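Local coordinates for protein citryl-spermidine/3,4-dihydroxybenzoyl-citryl-spermidine:spermidine ligase (Bacillus anthracis, PDB 3TO3) that catalyses the ATP-dependent condensation of spermidine with citryl-spermidine intermediates in the biosynthesis of the siderophore petrobactin, at residues B[466-471]-B[475-480]; B[132-137]-B[176-181]; B[385-390]-B[415-420]. All blocks are in the same frame, centred on the assembly; numbering follows the deposited sequence.

Overall arrangement
The three contacts lie at different distances from the nucleotide site of this IucA/IucC-family ligase. Contact 3 reaches it directly, because Asn388 lines the ATP pocket beside the adenine while Phe387 and Leu390 pack on helix 410-432. Contact 2 joins two helices earlier in the chain; the side chain of Asn178 is about 11 Å from ATP and about 6 Å from that of Met284, an ATP-binding residue. Contact 1 is local in sequence. The side chain of its Phe480 is about 12 Å from that of the ATP-binding Glu462. Contacts 1 and 2 lie on opposite sides of the chain's centre, their centres 43 Å apart. Contact 3 is 29 Å from each, centre to centre.

Contact 1: B[466-471]-B[475-480]; sequences FYRPFL and NKCPDF
Leu471 and Cys477 have the nearest CA atoms across the two segments, 7.9 Å apart. Segment 466-471 leaves a strand and makes a 3-10 turn at 468-470, where Leu471 N bonds to Arg468 O. Segment 475-480 comes back as a largely irregular chain three residues later. No hydrogen bond joins the two, so side chains make the contact. Cys477 is its centre. Its SG lies anti to the backbone N (chi1 175°), and this carries the sulfur across to the other segment. There Cys477 SG lies 3.6 Å from Phe466 CZ, a sulfur-aromatic contact. The approach is oblique, 44° off the ring normal. Arg468 NH2 comes within 3.5 Å of Cys477 SG. The arginine chain bends at chi3 to bring its guanidinium there, while its NE forms a salt bridge with Glu497. Leu471 CD1 packs on Cys477 CB at 3.8 Å. The two phenylalanines meet rim to rim: Phe466 CE2 is 3.6 Å from Phe480 CE2, each near the plane of the other ring. Pro478 O sits over one face of the Phe480 ring, toward its rim. Both segments belong to the FhuF-like family region of the chain. Around this group, Phe466 meets Trp327 of helix 315-333 edge-to-face, and Phe480 touches Ile324 of that helix. Strand 465-467 runs between strands 434-435 and 497-498 in a small mixed sheet.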
loop_
_atom_site.group_PDB
_atom_site.type_symbol
_atom_site.label_atom_id
_atom_site.label_comp_id
_atom_site.label_asym_id
_atom_site.label_seq_id
_atom_site.Cartn_x
_atom_site.Cartn_y
_atom_site.Cartn_z
ATOM N N PHE B 466 -10.820 25.190 22.027
ATOM C CA PHE B 466 -11.242 26.333 22.824
ATOM C C PHE B 466 -12.214 25.940 23.935
ATOM O O PHE B 466 -12.886 24.913 23.853
ATOM C CB PHE B 466 -11.833 27.447 21.946
ATOM C CG PHE B 466 -13.169 27.125 21.365
ATOM C CD1 PHE B 466 -14.326 27.293 22.120
ATOM C CD2 PHE B 466 -13.281 26.683 20.053
ATOM C CE1 PHE B 466 -15.567 27.015 21.577
ATOM C CE2 PHE B 466 -14.521 26.388 19.503
ATOM C CZ PHE B 466 -15.667 26.560 20.266
ATOM N N TYR B 467 -12.242 26.751 24.987
ATOM C CA TYR B 467 -13.100 26.503 26.120
ATOM C C TYR B 467 -14.108 27.639 26.163
ATOM O O TYR B 467 -13.766 28.769 26.491
ATOM C CB TYR B 467 -12.285 26.426 27.419
ATOM C CG TYR B 467 -13.136 26.070 28.628
ATOM C CD1 TYR B 467 -13.910 24.915 28.638
ATOM C CD2 TYR B 467 -13.184 26.901 29.752
ATOM C CE1 TYR B 467 -14.701 24.600 29.724
ATOM C CE2 TYR B 467 -13.979 26.586 30.859
ATOM C CZ TYR B 467 -14.729 25.435 30.839
ATOM O OH TYR B 467 -15.533 25.113 31.926
ATOM N N ARG B 468 -15.354 27.318 25.842
ATOM C CA ARG B 468 -16.389 28.318 25.581
ATOM C C ARG B 468 -16.584 29.326 26.717
ATOM O O ARG B 468 -16.695 30.521 26.471
ATOM C CB ARG B 468 -17.717 27.620 25.235
ATOM C CG ARG B 468 -18.853 28.552 24.843
ATOM C CD ARG B 468 -20.065 27.765 24.341
ATOM N NE ARG B 468 -19.798 27.198 23.021
ATOM C CZ ARG B 468 -20.230 27.724 21.880
ATOM N NH1 ARG B 468 -20.979 28.824 21.899
ATOM N NH2 ARG B 468 -19.923 27.144 20.724
ATOM N N PRO B 469 -16.632 28.850 27.968
ATOM C CA PRO B 469 -16.783 29.808 29.071
ATOM C C PRO B 469 -15.668 30.855 29.151
ATOM O O PRO B 469 -15.907 31.886 29.767
ATOM C CB PRO B 469 -16.760 28.912 30.313
ATOM C CG PRO B 469 -17.312 27.605 29.821
ATOM C CD PRO B 469 -16.721 27.457 28.435
ATOM N N PHE B 470 -14.495 30.619 28.558
ATOM C CA PHE B 470 -13.437 31.626 28.609
ATOM C C PHE B 470 -13.472 32.694 27.495
ATOM O O PHE B 470 -12.712 33.663 27.540
ATOM C CB PHE B 470 -12.048 30.964 28.612
ATOM C CG PHE B 470 -11.560 30.555 29.982
ATOM C CD1 PHE B 470 -12.463 30.319 31.023
ATOM C CD2 PHE B 470 -10.202 30.427 30.231
ATOM C CE1 PHE B 470 -12.016 29.964 32.275
ATOM C CE2 PHE B 470 -9.745 30.082 31.485
ATOM C CZ PHE B 470 -10.647 29.849 32.512
ATOM N N LEU B 471 -14.314 32.520 26.487
ATOM C CA LEU B 471 -14.282 33.440 25.354
ATOM C C LEU B 471 -14.643 34.870 25.773
ATOM O O LEU B 471 -15.541 35.077 26.584
ATOM C CB LEU B 471 -15.204 32.948 24.239
ATOM C CG LEU B 471 -14.965 31.496 23.806
ATOM C CD1 LEU B 471 -16.037 31.024 22.844
ATOM C CD2 LEU B 471 -13.563 31.322 23.198
ATOM N N ASN B 475 -20.570 34.738 21.907
ATOM C CA ASN B 475 -21.503 34.811 20.792
ATOM C C ASN B 475 -20.836 35.175 19.462
ATOM O O ASN B 475 -21.485 35.181 18.418
ATOM C CB ASN B 475 -22.616 35.805 21.123
ATOM C CG ASN B 475 -22.073 37.140 21.580
ATOM O OD1 ASN B 475 -20.879 37.270 21.859
ATOM N ND2 ASN B 475 -22.943 38.140 21.669
ATOM N N LYS B 476 -19.545 35.487 19.503
ATOM C CA LYS B 476 -18.786 35.704 18.279
ATOM C C LYS B 476 -18.136 34.385 17.849
ATOM O O LYS B 476 -17.583 34.271 16.750
ATOM C CB LYS B 476 -17.739 36.808 18.473
ATOM C CG LYS B 476 -17.158 37.368 17.169
ATOM C CD LYS B 476 -16.038 38.398 17.409
ATOM C CE LYS B 476 -14.647 37.754 17.472
ATOM N NZ LYS B 476 -13.565 38.764 17.698
ATOM N N CYS B 477 -18.221 33.386 18.725
ATOM C CA CYS B 477 -17.746 32.038 18.424
ATOM C C CYS B 477 -18.436 31.479 17.183
ATOM O O CYS B 477 -19.677 31.430 17.121
ATOM C CB CYS B 477 -18.030 31.113 19.604
ATOM S SG CYS B 477 -17.621 29.403 19.294
ATOM N N PRO B 478 -17.643 31.030 16.197
ATOM C CA PRO B 478 -18.255 30.592 14.942
ATOM C C PRO B 478 -19.116 29.368 15.200
ATOM O O PRO B 478 -18.753 28.529 16.042
ATOM C CB PRO B 478 -17.054 30.238 14.058
ATOM C CG PRO B 478 -15.850 30.466 14.876
ATOM C CD PRO B 478 -16.252 30.589 16.299
ATOM N N ASP B 479 -20.231 29.256 14.480
ATOM C CA ASP B 479 -21.152 28.172 14.748
ATOM C C ASP B 479 -20.882 27.112 13.705
ATOM O O ASP B 479 -21.439 27.163 12.600
ATOM C CB ASP B 479 -22.561 28.708 14.526
ATOM C CG ASP B 479 -23.610 27.628 14.568
ATOM O OD1 ASP B 479 -23.267 26.499 14.989
ATOM O OD2 ASP B 479 -24.778 27.911 14.201
ATOM N N PHE B 480 -20.173 26.065 14.127
ATOM C CA PHE B 480 -19.602 25.096 13.187
ATOM C C PHE B 480 -20.678 24.188 12.594
ATOM O O PHE B 480 -20.560 23.693 11.473
ATOM C CB PHE B 480 -18.514 24.278 13.869
ATOM C CG PHE B 480 -17.403 25.120 14.441
ATOM C CD1 PHE B 480 -16.422 25.661 13.614
ATOM C CD2 PHE B 480 -17.338 25.386 15.804
ATOM C CE1 PHE B 480 -15.380 26.452 14.150
ATOM C CE2 PHE B 480 -16.309 26.177 16.334
ATOM C CZ PHE B 480 -15.331 26.709 15.506
#

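Contact 2: B[132-137]-B[176-181]; sequences DTIAQY and RDNFRY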
loop_
_atom_site.group_PDB
_atom_site.type_symbol
_atom_site.label_atom_id
_atom_site.label_comp_id
_atom_site.label_asym_id
_atom_site.label_seq_id
_atom_site.Cartn_x
_atom_site.Cartn_y
_atom_site.Cartn_z
ATOM N N ASP B 132 15.426 8.503 5.966
ATOM C CA ASP B 132 16.268 9.499 6.574
ATOM C C ASP B 132 17.746 9.282 6.232
ATOM O O ASP B 132 18.502 10.249 6.098
ATOM C CB ASP B 132 16.058 9.675 8.067
ATOM C CG ASP B 132 16.768 10.940 8.596
ATOM O OD1 ASP B 132 16.696 12.014 7.937
ATOM O OD2 ASP B 132 17.409 10.867 9.660
ATOM N N THR B 133 18.138 8.023 6.068
ATOM C CA THR B 133 19.485 7.689 5.611
ATOM C C THR B 133 19.834 8.408 4.305
ATOM O O THR B 133 20.907 8.962 4.176
ATOM C CB THR B 133 19.658 6.174 5.386
ATOM O OG1 THR B 133 19.594 5.491 6.642
ATOM C CG2 THR B 133 20.998 5.886 4.704
ATOM N N ILE B 134 18.927 8.410 3.338
ATOM C CA ILE B 134 19.190 9.105 2.073
ATOM C C ILE B 134 19.320 10.621 2.309
ATOM O O ILE B 134 20.211 11.296 1.755
ATOM C CB ILE B 134 18.069 8.841 1.045
ATOM C CG1 ILE B 134 17.936 7.341 0.819
ATOM C CG2 ILE B 134 18.380 9.534 -0.296
ATOM C CD1 ILE B 134 16.560 6.901 0.411
ATOM N N ALA B 135 18.443 11.166 3.141
ATOM C CA ALA B 135 18.555 12.602 3.420
ATOM C C ALA B 135 19.881 12.976 4.151
ATOM O O ALA B 135 20.561 13.924 3.751
ATOM C CB ALA B 135 17.342 13.117 4.162
ATOM N N GLN B 136 20.226 12.257 5.219
ATOM C CA GLN B 136 21.469 12.525 5.958
ATOM C C GLN B 136 22.672 12.327 5.030
ATOM O O GLN B 136 23.669 13.019 5.144
ATOM C CB GLN B 136 21.612 11.618 7.177
ATOM C CG GLN B 136 20.506 11.781 8.203
ATOM C CD GLN B 136 20.398 13.201 8.695
ATOM O OE1 GLN B 136 21.409 13.848 8.951
ATOM N NE2 GLN B 136 19.177 13.713 8.788
ATOM N N TYR B 137 22.567 11.391 4.094
ATOM C CA TYR B 137 23.676 11.146 3.203
ATOM C C TYR B 137 23.848 12.257 2.150
ATOM O O TYR B 137 24.960 12.584 1.769
ATOM C CB TYR B 137 23.520 9.790 2.540
ATOM C CG TYR B 137 24.635 9.469 1.594
ATOM C CD1 TYR B 137 25.840 9.001 2.078
ATOM C CD2 TYR B 137 24.482 9.612 0.213
ATOM C CE1 TYR B 137 26.894 8.692 1.225
ATOM C CE2 TYR B 137 25.537 9.301 -0.665
ATOM C CZ TYR B 137 26.747 8.842 -0.133
ATOM O OH TYR B 137 27.825 8.522 -0.924
ATOM N N ARG B 176 12.358 6.748 -5.611
ATOM C CA ARG B 176 12.318 7.696 -6.715
ATOM C C ARG B 176 11.344 8.845 -6.447
ATOM O O ARG B 176 11.695 10.010 -6.589
ATOM C CB ARG B 176 12.001 6.966 -8.013
ATOM C CG ARG B 176 12.476 7.679 -9.258
ATOM C CD ARG B 176 12.572 6.716 -10.439
ATOM N NE ARG B 176 13.825 5.979 -10.410
ATOM C CZ ARG B 176 14.979 6.511 -10.796
ATOM N NH1 ARG B 176 15.010 7.769 -11.227
ATOM N NH2 ARG B 176 16.098 5.804 -10.743
ATOM N N ASP B 177 10.124 8.512 -6.028
ATOM C CA ASP B 177 9.187 9.521 -5.568
ATOM C C ASP B 177 9.749 10.319 -4.394
ATOM O O ASP B 177 9.501 11.522 -4.269
ATOM C CB ASP B 177 7.853 8.883 -5.175
ATOM C CG ASP B 177 6.963 8.583 -6.388
ATOM O OD1 ASP B 177 7.065 9.288 -7.426
ATOM O OD2 ASP B 177 6.153 7.639 -6.284
ATOM N N ASN B 178 10.502 9.652 -3.530
ATOM C CA ASN B 178 11.054 10.338 -2.370
ATOM C C ASN B 178 12.025 11.444 -2.821
ATOM O O ASN B 178 11.971 12.588 -2.318
ATOM C CB ASN B 178 11.759 9.359 -1.407
ATOM C CG ASN B 178 12.163 10.027 -0.138
ATOM O OD1 ASN B 178 11.291 10.582 0.574
ATOM N ND2 ASN B 178 13.483 10.056 0.143
ATOM N N PHE B 179 12.907 11.085 -3.762
ATOM C CA PHE B 179 13.787 12.041 -4.423
ATOM C C PHE B 179 13.008 13.199 -5.065
ATOM O O PHE B 179 13.456 14.342 -5.031
ATOM C CB PHE B 179 14.614 11.366 -5.492
ATOM C CG PHE B 179 15.907 10.803 -4.992
ATOM C CD1 PHE B 179 16.618 11.426 -3.996
ATOM C CD2 PHE B 179 16.411 9.646 -5.525
ATOM C CE1 PHE B 179 17.815 10.883 -3.546
ATOM C CE2 PHE B 179 17.599 9.113 -5.075
ATOM C CZ PHE B 179 18.300 9.732 -4.087
ATOM N N ARG B 180 11.857 12.901 -5.658
ATOM C CA ARG B 180 11.121 13.928 -6.367
ATOM C C ARG B 180 10.413 14.893 -5.432
ATOM O O ARG B 180 10.472 16.094 -5.619
ATOM C CB ARG B 180 10.108 13.304 -7.345
ATOM C CG ARG B 180 10.712 12.797 -8.642
ATOM C CD ARG B 180 9.635 12.476 -9.720
ATOM N NE ARG B 180 9.066 11.138 -9.560
ATOM C CZ ARG B 180 9.449 10.055 -10.236
ATOM N NH1 ARG B 180 10.412 10.140 -11.156
ATOM N NH2 ARG B 180 8.864 8.877 -9.992
ATOM N N TYR B 181 9.639 14.344 -4.507
ATOM C CA TYR B 181 8.819 15.153 -3.622
ATOM C C TYR B 181 9.274 15.403 -2.195
ATOM O O TYR B 181 8.668 16.229 -1.505
ATOM C CB TYR B 181 7.403 14.588 -3.631
ATOM C CG TYR B 181 6.932 14.461 -5.030
ATOM C CD1 TYR B 181 6.743 15.601 -5.821
ATOM C CD2 TYR B 181 6.699 13.219 -5.590
ATOM C CE1 TYR B 181 6.329 15.495 -7.154
ATOM C CE2 TYR B 181 6.270 13.097 -6.916
ATOM C CZ TYR B 181 6.086 14.233 -7.690
ATOM O OH TYR B 181 5.683 14.101 -8.996
#
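Ile134 and Phe179 form the tight part of this contact between helix 115-138 and helix 175-181. The methyl CG2 of Ile134 lies 3.6 Å from Phe179 CE1 and 3.8 Å from Phe179 CZ. It approaches the ring obliquely, and the two side chains cross at about a right angle. CG2 stands anti to the backbone N of Ile134, with CG1 beside that N (chi1 -57°). This torsion directs CG2 to the ring, while CD1, ending the CG1 branch, points toward Asn178. That second approach is much looser, with Ile134 CD1 4.4 Å from Asn178 ND2. The amide's main polar partner is not in this contact, for Asn178 OD1 accepts a hydrogen bond from Arg170 NH1. The Asn178 side chain is about 6 Å from that of the ATP-binding Met284. The backbones stay well apart, with the CA atoms of Ile134 and Phe179 at 8.9 Å.

Away from the apolar centre, each helix carries its own polar pair. Gln136 NE2 bonds to Asp132 OD1 at 3.1 Å. The bond is nearly straight, at 175°, and meets the carboxylate on its syn side. Lys168 makes a salt bridge to the same oxygen. On the more solvent-accessible part of the other helix, Arg180 NH2 makes a salt bridge to Asp177 OD1 at 3.2 Å, reaching the oxygen from above the carboxylate plane.

Helix 6-15 bridges the tight side: its Ile11 touches both Ile134 and Phe179, and its Tyr7 meets the Phe179 ring. Phe185 meets that ring edge-to-face. Helix 18-37 packs on helix 115-138 through Val23 and Tyr20.

Contact 3: B[385-390]-B[415-420]; sequences VPFNGL and RLLIQK. With ATP (adenosine-5'-triphosphate), chain E.
One methyl, Leu417 CD1, makes the closest contacts of segment 415-420 with both Leu390 and Phe387. Leu417 CD1 meets Leu390 CD1 at 3.8 Å and Phe387 CE1 at 4.0 Å. Leu390 and Leu417 reach toward each other tip to tip. Phe387 and Leu417 come from opposite directions, and the methyl meets the ring obliquely. CG of Leu417 lies anti to the backbone N (chi1 179°), and this sends the branched end out from helix 410-432. The helix itself stays at a distance, with the CA atoms of Leu390 and Leu417 10.1 Å apart.

The partners on segment 385-390 also pack on each other. Leu390 CD1 lies 3.5 Å above one face of the Phe387 ring, offset toward its rim. Leu417 CD1 thus touches both the ring and the methyl that lies over it. All three side chains are buried, and no hydrogen bond crosses between the segments.

Asn388, between Phe387 and Leu390 in sequence, faces the nucleotide. After strand 383-386 the chain curls tightly, and Gly389 N bonds to Pro386 O. Asn388 then stands beside the adenine of ATP. Its CB is 3.4 Å from ATP N6, and its ND2 is 3.4 Å from ATP N7. Gln282 OE1 accepts a hydrogen bond from ND2, which would limit rotation of the amide. Thus the segment has the ATP pocket on one side and the helix on the other. Tyr391, which follows directly, hydrogen-bonds to ATP.

Strand 383-386 pairs antiparallel with strand 443-448, whose Leu445 touches Val385, Leu390 and Leu417. Helix 150-156 packs on Val385 and Pro386. Farther along helix 410-432, Ala421 and Ile422 extend the contact with Phe387.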
loop_
_atom_site.group_PDB
_atom_site.type_symbol
_atom_site.label_atom_id
_atom_site.label_comp_id
_atom_site.label_asym_id
_atom_site.label_seq_id
_atom_site.Cartn_x
_atom_site.Cartn_y
_atom_site.Cartn_z
ATOM N N VAL B 385 12.603 31.872 11.131
ATOM C CA VAL B 385 13.068 30.505 11.220
ATOM C C VAL B 385 11.918 29.657 11.768
ATOM O O VAL B 385 11.213 30.081 12.670
ATOM C CB VAL B 385 14.359 30.417 12.142
ATOM C CG1 VAL B 385 14.113 31.061 13.476
ATOM C CG2 VAL B 385 14.768 28.996 12.368
ATOM N N PRO B 386 11.740 28.444 11.237
ATOM C CA PRO B 386 10.758 27.527 11.830
ATOM C C PRO B 386 11.095 27.239 13.277
ATOM O O PRO B 386 12.265 27.062 13.616
ATOM C CB PRO B 386 10.902 26.248 11.004
ATOM C CG PRO B 386 12.072 26.459 10.090
ATOM C CD PRO B 386 12.319 27.925 9.988
ATOM N N PHE B 387 10.086 27.167 14.128
ATOM C CA PHE B 387 10.354 27.145 15.551
ATOM C C PHE B 387 11.142 25.908 15.995
ATOM O O PHE B 387 12.038 26.024 16.814
ATOM C CB PHE B 387 9.082 27.360 16.354
ATOM C CG PHE B 387 9.318 27.711 17.791
ATOM C CD1 PHE B 387 9.428 29.026 18.179
ATOM C CD2 PHE B 387 9.439 26.723 18.752
ATOM C CE1 PHE B 387 9.623 29.356 19.511
ATOM C CE2 PHE B 387 9.645 27.048 20.066
ATOM C CZ PHE B 387 9.728 28.372 20.450
ATOM N N ASN B 388 10.853 24.740 15.434
ATOM C CA ASN B 388 11.694 23.580 15.725
ATOM C C ASN B 388 13.150 23.719 15.212
ATOM O O ASN B 388 14.038 22.985 15.619
ATOM C CB ASN B 388 11.058 22.280 15.223
ATOM C CG ASN B 388 10.923 22.236 13.707
ATOM O OD1 ASN B 388 10.550 23.226 13.067
ATOM N ND2 ASN B 388 11.208 21.075 13.126
ATOM N N GLY B 389 13.402 24.666 14.329
ATOM C CA GLY B 389 14.776 24.971 13.995
ATOM C C GLY B 389 15.608 25.389 15.201
ATOM O O GLY B 389 16.798 25.102 15.276
ATOM N N LEU B 390 14.983 26.056 16.160
ATOM C CA LEU B 390 15.708 26.562 17.318
ATOM C C LEU B 390 16.459 25.475 18.113
ATOM O O LEU B 390 17.453 25.755 18.772
ATOM C CB LEU B 390 14.776 27.352 18.216
ATOM C CG LEU B 390 14.042 28.513 17.512
ATOM C CD1 LEU B 390 13.037 29.127 18.430
ATOM C CD2 LEU B 390 14.952 29.581 16.943
ATOM N N ARG B 415 15.308 34.621 27.477
ATOM C CA ARG B 415 14.270 35.523 27.955
ATOM C C ARG B 415 13.527 36.235 26.818
ATOM O O ARG B 415 12.297 36.256 26.800
ATOM C CB ARG B 415 14.843 36.558 28.894
ATOM C CG ARG B 415 15.385 35.962 30.153
ATOM C CD ARG B 415 15.724 37.070 31.137
ATOM N NE ARG B 415 16.134 36.495 32.406
ATOM C CZ ARG B 415 15.283 36.154 33.368
ATOM N NH1 ARG B 415 13.982 36.341 33.193
ATOM N NH2 ARG B 415 15.731 35.635 34.501
ATOM N N LEU B 416 14.261 36.830 25.878
ATOM C CA LEU B 416 13.576 37.421 24.725
ATOM C C LEU B 416 12.703 36.419 24.008
ATOM O O LEU B 416 11.625 36.781 23.559
ATOM C CB LEU B 416 14.545 38.015 23.729
ATOM C CG LEU B 416 15.084 39.325 24.251
ATOM C CD1 LEU B 416 16.529 39.556 23.751
ATOM C CD2 LEU B 416 14.103 40.439 23.863
ATOM N N LEU B 417 13.173 35.175 23.892
ATOM C CA LEU B 417 12.445 34.174 23.141
ATOM C C LEU B 417 11.110 33.907 23.824
ATOM O O LEU B 417 10.061 33.944 23.195
ATOM C CB LEU B 417 13.246 32.861 23.002
ATOM C CG LEU B 417 12.465 31.784 22.237
ATOM C CD1 LEU B 417 12.306 32.098 20.709
ATOM C CD2 LEU B 417 13.079 30.397 22.457
ATOM N N ILE B 418 11.171 33.639 25.120
ATOM C CA ILE B 418 9.998 33.390 25.921
ATOM C C ILE B 418 9.042 34.599 25.832
ATOM O O ILE B 418 7.826 34.423 25.619
ATOM C CB ILE B 418 10.381 33.154 27.395
ATOM C CG1 ILE B 418 11.363 31.976 27.537
ATOM C CG2 ILE B 418 9.174 32.918 28.231
ATOM C CD1 ILE B 418 10.899 30.744 26.895
ATOM N N GLN B 419 9.592 35.813 25.970
ATOM C CA GLN B 419 8.764 37.031 26.003
ATOM C C GLN B 419 8.031 37.293 24.705
ATOM O O GLN B 419 6.910 37.770 24.732
ATOM C CB GLN B 419 9.551 38.283 26.398
ATOM C CG GLN B 419 10.083 38.269 27.804
ATOM C CD GLN B 419 10.572 39.634 28.259
ATOM O OE1 GLN B 419 10.736 40.556 27.455
ATOM N NE2 GLN B 419 10.784 39.776 29.561
ATOM N N LYS B 420 8.686 37.019 23.580
ATOM C CA LYS B 420 8.102 37.233 22.257
ATOM C C LYS B 420 7.403 36.046 21.619
ATOM O O LYS B 420 6.685 36.209 20.645
ATOM C CB LYS B 420 9.192 37.720 21.307
ATOM C CG LYS B 420 9.413 39.219 21.310
ATOM C CD LYS B 420 9.878 39.761 22.645
ATOM C CE LYS B 420 9.795 41.300 22.664
ATOM N NZ LYS B 420 9.726 41.831 24.064
HETATM P PB ATP E . 0.782 20.046 8.237
HETATM O O1B ATP E . 0.707 19.605 6.797
HETATM O O2B ATP E . -0.546 19.811 8.906
HETATM O O3B ATP E . 1.190 21.564 8.300
HETATM P PA ATP E . 1.842 17.725 9.174
HETATM O O1A ATP E . 1.030 17.129 8.041
HETATM O O2A ATP E . 1.269 17.390 10.547
HETATM O O3A ATP E . 1.895 19.270 9.014
HETATM O "O5'" ATP E . 3.297 17.146 9.052
HETATM C "C5'" ATP E . 4.388 17.877 9.471
HETATM C "C4'" ATP E . 5.596 17.157 9.690
HETATM O "O4'" ATP E . 6.487 17.939 10.556
HETATM C "C3'" ATP E . 5.328 15.893 10.413
HETATM O "O3'" ATP E . 5.753 14.822 9.663
HETATM C "C2'" ATP E . 6.093 16.003 11.668
HETATM O "O2'" ATP E . 6.610 14.794 12.033
HETATM C "C1'" ATP E . 7.164 16.972 11.300
HETATM N N9 ATP E . 7.895 17.541 12.401
HETATM C C8 ATP E . 9.237 17.564 12.481
HETATM N N7 ATP E . 9.570 18.169 13.630
HETATM C C5 ATP E . 8.446 18.541 14.283
HETATM C C6 ATP E . 8.214 19.199 15.499
HETATM N N6 ATP E . 9.330 19.606 16.307
HETATM N N1 ATP E . 6.940 19.434 15.888
HETATM C C2 ATP E . 5.905 19.042 15.117
HETATM N N3 ATP E . 6.096 18.403 13.940
HETATM C C4 ATP E . 7.353 18.139 13.496
#